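Long-range contact in Dot/Icm T4SS effector (Legionella pneumophila subsp. pneumophila, PDB 4HFV), which is a putative Dot/Icm type IV secretion effector, probably delivered into host cells, whose biochemical activity is unknown but may be linked to metaeffector regulation: residues R120-L134 and I165-I179. Sequence-based numbering, arbitrary orientation. Where two conformers were deposited one is given.
Sequences REDLADMYSALEKFL and ILELSDRVHKLRHEI
Tyr127 overlaps Leu168, Arg171, Val172 and Leu175 as a knob in the hole they form. Its CG lies anti to the carbonyl carbon (chi1 -68°), which carries the ring across the facing helix: Tyr127 CD1 meets Leu168 CD2 at 3.6 Å, while the CD2–CE2 side of the ring passes at a slant over CB and CD of Arg171. The Arg171 guanidinium, turned 84° from the ring plane, presents NH1 at 3.5 Å from Tyr127 OH, and is itself fixed by Glu167, whose OE2 takes the NE–H bond on its anti lone pair, 2.6 Å from NE, and by a salt bridge from NH1 to Asp86.

Leu168 and Leu175 return the interlock as knobs. Leu168 CD1 lies 3.6 Å from Leu130 CG, and Leu175 CD1 3.6 Å from Leu123 CB. Between them Ala124 and Val172 bring their CA atoms to 5.0 Å, evidence of close antiparallel packing of two helix segments whose directions differ by 153°.

A water bridge lies beside this apolar strip. Glu131 OE1 accepts a short hydrogen bond (2.5 Å) from a water that is also hydrogen-bonded to Ser169 OG, while Glu131 OE2 pairs with Arg135. His173 and Arg176, with a weak bond from Ser169, hold a succinate probably from the crystallisation liquor, and His173 stacks on His173 of the second subunit. Cohesion between the helices is therefore mainly apolar, and helix 161-188 also carries groups that contact the succinate and the second subunit.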
# COMPACT_ATOMS: atom_id res chain seq x y z
N ARG A 120 -3.68 -7.39 -13.69
CA ARG A 120 -3.73 -6.87 -12.31
C ARG A 120 -2.46 -6.11 -11.97
O ARG A 120 -2.47 -5.11 -11.23
CB ARG A 120 -3.87 -8.03 -11.33
CG ARG A 120 -5.25 -8.58 -11.24
CD ARG A 120 -5.33 -9.61 -10.10
NE ARG A 120 -4.60 -10.83 -10.42
CZ ARG A 120 -5.16 -11.93 -10.92
NH1 ARG A 120 -4.42 -12.99 -11.19
NH2 ARG A 120 -6.47 -11.98 -11.14
N GLU A 121 -1.36 -6.65 -12.48
CA GLU A 121 -0.06 -6.07 -12.25
C GLU A 121 -0.05 -4.67 -12.86
O GLU A 121 0.24 -3.68 -12.18
CB GLU A 121 0.99 -7.00 -12.87
CG GLU A 121 0.83 -8.47 -12.42
CD GLU A 121 0.25 -9.40 -13.50
OE1 GLU A 121 1.04 -9.85 -14.37
OE2 GLU A 121 -0.98 -9.69 -13.47
N ASP A 122 -0.42 -4.59 -14.14
CA ASP A 122 -0.46 -3.32 -14.85
C ASP A 122 -1.29 -2.30 -14.11
O ASP A 122 -0.93 -1.13 -14.03
CB ASP A 122 -1.12 -3.50 -16.22
CG ASP A 122 -0.31 -4.39 -17.16
OD1 ASP A 122 0.94 -4.39 -17.08
OD2 ASP A 122 -0.95 -5.08 -17.99
N LEU A 123 -2.45 -2.73 -13.62
CA LEU A 123 -3.38 -1.80 -13.01
C LEU A 123 -2.80 -1.35 -11.70
O LEU A 123 -2.88 -0.15 -11.35
CB LEU A 123 -4.72 -2.46 -12.73
CG LEU A 123 -5.59 -2.62 -13.97
CD1 LEU A 123 -6.90 -3.31 -13.65
CD2 LEU A 123 -5.85 -1.24 -14.57
N ALA A 124 -2.24 -2.30 -10.96
CA ALA A 124 -1.60 -1.95 -9.70
C ALA A 124 -0.52 -0.89 -9.95
O ALA A 124 -0.46 0.10 -9.26
CB ALA A 124 -1.01 -3.17 -8.99
N ASP A 125 0.34 -1.12 -10.94
CA ASP A 125 1.40 -0.14 -11.25
C ASP A 125 0.80 1.22 -11.69
O ASP A 125 1.25 2.29 -11.25
CB ASP A 125 2.33 -0.70 -12.34
CG ASP A 125 3.07 -1.96 -11.89
OD1 ASP A 125 3.19 -2.21 -10.67
OD2 ASP A 125 3.53 -2.71 -12.77
N MSE A 126 -0.21 1.18 -12.57
CA MSE A 126 -0.83 2.41 -13.03
C MSE A 126 -1.49 3.21 -11.92
O MSE A 126 -1.23 4.42 -11.77
CB MSE A 126 -1.84 2.11 -14.17
CG MSE A 126 -1.13 1.47 -15.37
SE MSE A 126 -2.35 0.65 -16.67
CE MSE A 126 -3.02 2.35 -17.03
N TYR A 127 -2.38 2.57 -11.17
CA TYR A 127 -3.11 3.30 -10.14
C TYR A 127 -2.18 3.76 -9.02
O TYR A 127 -2.41 4.81 -8.41
CB TYR A 127 -4.22 2.47 -9.51
CG TYR A 127 -5.39 2.15 -10.43
CD1 TYR A 127 -5.77 3.01 -11.44
CD2 TYR A 127 -6.11 0.97 -10.25
CE1 TYR A 127 -6.84 2.70 -12.26
CE2 TYR A 127 -7.18 0.65 -11.06
CZ TYR A 127 -7.54 1.53 -12.06
OH TYR A 127 -8.61 1.23 -12.87
N SER A 128 -1.15 2.99 -8.74
CA SER A 128 -0.18 3.42 -7.75
C SER A 128 0.51 4.71 -8.22
O SER A 128 0.65 5.68 -7.45
CB SER A 128 0.81 2.29 -7.45
OG SER A 128 1.76 2.68 -6.50
N ALA A 129 0.93 4.73 -9.49
CA ALA A 129 1.63 5.89 -10.03
C ALA A 129 0.69 7.09 -10.02
O ALA A 129 1.11 8.20 -9.68
CB ALA A 129 2.18 5.62 -11.47
N LEU A 130 -0.58 6.86 -10.36
CA LEU A 130 -1.56 7.92 -10.33
C LEU A 130 -1.79 8.45 -8.91
O LEU A 130 -1.78 9.67 -8.67
CB LEU A 130 -2.87 7.44 -10.92
CG LEU A 130 -4.03 8.43 -11.02
CD1 LEU A 130 -3.63 9.69 -11.76
CD2 LEU A 130 -5.22 7.76 -11.79
N GLU A 131 -2.06 7.54 -7.98
CA GLU A 131 -2.17 7.95 -6.57
C GLU A 131 -0.96 8.74 -6.06
O GLU A 131 -1.13 9.78 -5.42
CB GLU A 131 -2.43 6.76 -5.67
CG GLU A 131 -2.70 7.14 -4.23
CD GLU A 131 -2.21 6.12 -3.27
OE1 GLU A 131 -2.32 4.92 -3.61
OE2 GLU A 131 -1.74 6.52 -2.19
N LYS A 132 0.26 8.30 -6.36
CA LYS A 132 1.46 9.05 -5.93
C LYS A 132 1.45 10.45 -6.53
O LYS A 132 1.72 11.48 -5.85
CB LYS A 132 2.74 8.31 -6.37
CG LYS A 132 3.33 7.36 -5.35
CD LYS A 132 4.59 6.68 -5.92
CE LYS A 132 4.38 5.17 -6.18
NZ LYS A 132 4.37 4.36 -4.92
N PHE A 133 1.18 10.52 -7.83
CA PHE A 133 1.14 11.77 -8.52
C PHE A 133 0.17 12.73 -7.85
O PHE A 133 0.54 13.87 -7.55
CB PHE A 133 0.74 11.53 -10.00
CG PHE A 133 0.35 12.75 -10.72
CD1 PHE A 133 1.32 13.57 -11.32
CD2 PHE A 133 -0.99 13.09 -10.84
CE1 PHE A 133 0.92 14.72 -12.01
CE2 PHE A 133 -1.38 14.23 -11.51
CZ PHE A 133 -0.44 15.03 -12.10
N LEU A 134 -1.05 12.27 -7.57
CA LEU A 134 -2.02 13.17 -6.93
C LEU A 134 -1.55 13.64 -5.53
O LEU A 134 -1.70 14.82 -5.16
CB LEU A 134 -3.42 12.51 -6.87
CG LEU A 134 -4.15 12.31 -8.22
CD1 LEU A 134 -5.37 11.50 -8.02
CD2 LEU A 134 -4.58 13.60 -8.90
N ILE A 165 -7.64 9.81 -4.17
CA ILE A 165 -6.46 9.17 -3.56
C ILE A 165 -6.83 7.93 -2.73
O ILE A 165 -6.22 6.87 -2.91
CB ILE A 165 -5.68 10.18 -2.75
CG1 ILE A 165 -4.98 11.13 -3.71
CG2 ILE A 165 -4.62 9.47 -1.83
CD1 ILE A 165 -4.61 12.48 -3.10
N LEU A 166 -7.85 8.04 -1.88
CA LEU A 166 -8.32 6.89 -1.10
C LEU A 166 -8.82 5.77 -1.99
O LEU A 166 -8.48 4.60 -1.78
CB LEU A 166 -9.46 7.32 -0.16
CG LEU A 166 -9.03 8.33 0.93
CD1 LEU A 166 -10.21 9.01 1.53
CD2 LEU A 166 -8.19 7.64 2.02
N GLU A 167 -9.61 6.12 -3.01
CA GLU A 167 -10.15 5.10 -3.89
C GLU A 167 -9.01 4.39 -4.64
O GLU A 167 -8.98 3.17 -4.71
CB GLU A 167 -11.14 5.71 -4.88
CG GLU A 167 -11.54 4.75 -6.01
CD GLU A 167 -12.36 3.57 -5.56
OE1 GLU A 167 -13.17 3.72 -4.61
OE2 GLU A 167 -12.20 2.49 -6.17
N LEU A 168 -8.07 5.15 -5.19
CA LEU A 168 -6.95 4.60 -5.92
C LEU A 168 -6.12 3.70 -4.99
O LEU A 168 -5.67 2.61 -5.37
CB LEU A 168 -6.09 5.72 -6.51
CG LEU A 168 -6.75 6.40 -7.76
CD1 LEU A 168 -6.00 7.64 -8.10
CD2 LEU A 168 -6.71 5.43 -8.93
N SER A 169 -5.96 4.16 -3.76
CA SER A 169 -5.26 3.37 -2.78
C SER A 169 -6.01 2.08 -2.48
O SER A 169 -5.41 1.00 -2.39
CB SER A 169 -5.05 4.23 -1.53
OG SER A 169 -4.77 3.43 -0.45
N ASP A 170 -7.34 2.14 -2.40
CA ASP A 170 -8.08 0.92 -2.17
C ASP A 170 -7.92 -0.06 -3.32
O ASP A 170 -7.78 -1.27 -3.10
CB ASP A 170 -9.57 1.20 -1.98
CG ASP A 170 -9.88 1.97 -0.73
OD1 ASP A 170 -9.03 1.97 0.20
OD2 ASP A 170 -10.99 2.54 -0.65
N ARG A 171 -7.97 0.42 -4.57
CA ARG A 171 -7.86 -0.49 -5.69
C ARG A 171 -6.50 -1.15 -5.76
O ARG A 171 -6.39 -2.36 -6.02
CB ARG A 171 -8.17 0.24 -7.00
CG ARG A 171 -9.56 0.77 -7.07
CD ARG A 171 -9.79 1.51 -8.43
NE ARG A 171 -11.16 2.01 -8.50
CZ ARG A 171 -11.89 2.06 -9.60
NH1 ARG A 171 -11.39 1.64 -10.76
NH2 ARG A 171 -13.13 2.53 -9.53
N VAL A 172 -5.45 -0.35 -5.56
CA VAL A 172 -4.10 -0.88 -5.48
C VAL A 172 -4.02 -1.95 -4.38
O VAL A 172 -3.50 -3.04 -4.62
CB VAL A 172 -3.07 0.26 -5.19
CG1 VAL A 172 -1.69 -0.29 -4.85
CG2 VAL A 172 -2.97 1.19 -6.36
N HIS A 173 -4.55 -1.64 -3.19
CA HIS A 173 -4.47 -2.59 -2.07
C HIS A 173 -5.13 -3.94 -2.46
O HIS A 173 -4.60 -5.03 -2.15
CB HIS A 173 -5.16 -2.03 -0.84
CG HIS A 173 -5.12 -2.97 0.33
ND1 HIS A 173 -3.95 -3.50 0.82
CD2 HIS A 173 -6.11 -3.47 1.10
CE1 HIS A 173 -4.22 -4.28 1.84
NE2 HIS A 173 -5.53 -4.30 2.02
N LYS A 174 -6.30 -3.87 -3.09
CA LYS A 174 -7.07 -5.05 -3.49
C LYS A 174 -6.32 -5.81 -4.58
O LYS A 174 -6.18 -7.04 -4.52
CB LYS A 174 -8.47 -4.63 -3.97
CG LYS A 174 -9.37 -5.81 -4.41
CD LYS A 174 -10.83 -5.39 -4.48
CE LYS A 174 -11.78 -6.59 -4.53
NZ LYS A 174 -11.75 -7.27 -5.85
N LEU A 175 -5.76 -5.07 -5.55
CA LEU A 175 -4.98 -5.69 -6.61
C LEU A 175 -3.74 -6.42 -6.07
O LEU A 175 -3.49 -7.60 -6.43
CB LEU A 175 -4.63 -4.66 -7.70
CG LEU A 175 -5.80 -4.17 -8.58
CD1 LEU A 175 -5.38 -2.88 -9.25
CD2 LEU A 175 -6.18 -5.20 -9.62
N ARG A 176 -3.01 -5.79 -5.15
CA ARG A 176 -1.86 -6.43 -4.53
C ARG A 176 -2.26 -7.66 -3.73
O ARG A 176 -1.57 -8.69 -3.78
CB ARG A 176 -1.06 -5.44 -3.68
CG ARG A 176 -0.25 -4.53 -4.54
CD ARG A 176 0.56 -3.52 -3.82
NE ARG A 176 1.20 -2.60 -4.78
CZ ARG A 176 1.72 -1.43 -4.43
NH1 ARG A 176 1.70 -1.05 -3.17
NH2 ARG A 176 2.28 -0.63 -5.34
N HIS A 177 -3.40 -7.58 -3.05
CA HIS A 177 -3.97 -8.74 -2.36
C HIS A 177 -4.18 -9.89 -3.35
O HIS A 177 -3.77 -11.04 -3.11
CB HIS A 177 -5.27 -8.34 -1.66
CG HIS A 177 -5.89 -9.42 -0.84
ND1 HIS A 177 -5.76 -9.47 0.53
CD2 HIS A 177 -6.65 -10.48 -1.18
CE1 HIS A 177 -6.41 -10.52 1.00
NE2 HIS A 177 -6.96 -11.16 -0.02
N GLU A 178 -4.80 -9.59 -4.49
CA GLU A 178 -5.15 -10.63 -5.45
C GLU A 178 -3.92 -11.27 -6.07
O GLU A 178 -3.90 -12.47 -6.32
CB GLU A 178 -6.08 -10.08 -6.53
CG GLU A 178 -7.39 -9.58 -5.99
CD GLU A 178 -8.26 -8.94 -7.06
OE1 GLU A 178 -7.85 -8.92 -8.24
OE2 GLU A 178 -9.37 -8.47 -6.71
N ILE A 179 -2.90 -10.46 -6.31
CA ILE A 179 -1.64 -10.95 -6.86
C ILE A 179 -0.97 -11.94 -5.92
O ILE A 179 -0.44 -13.00 -6.34
CB ILE A 179 -0.70 -9.76 -7.14
CG1 ILE A 179 -1.19 -9.03 -8.41
CG2 ILE A 179 0.75 -10.20 -7.34
CD1 ILE A 179 -0.54 -7.67 -8.59
O HOH W 1 -1.88 3.36 -1.65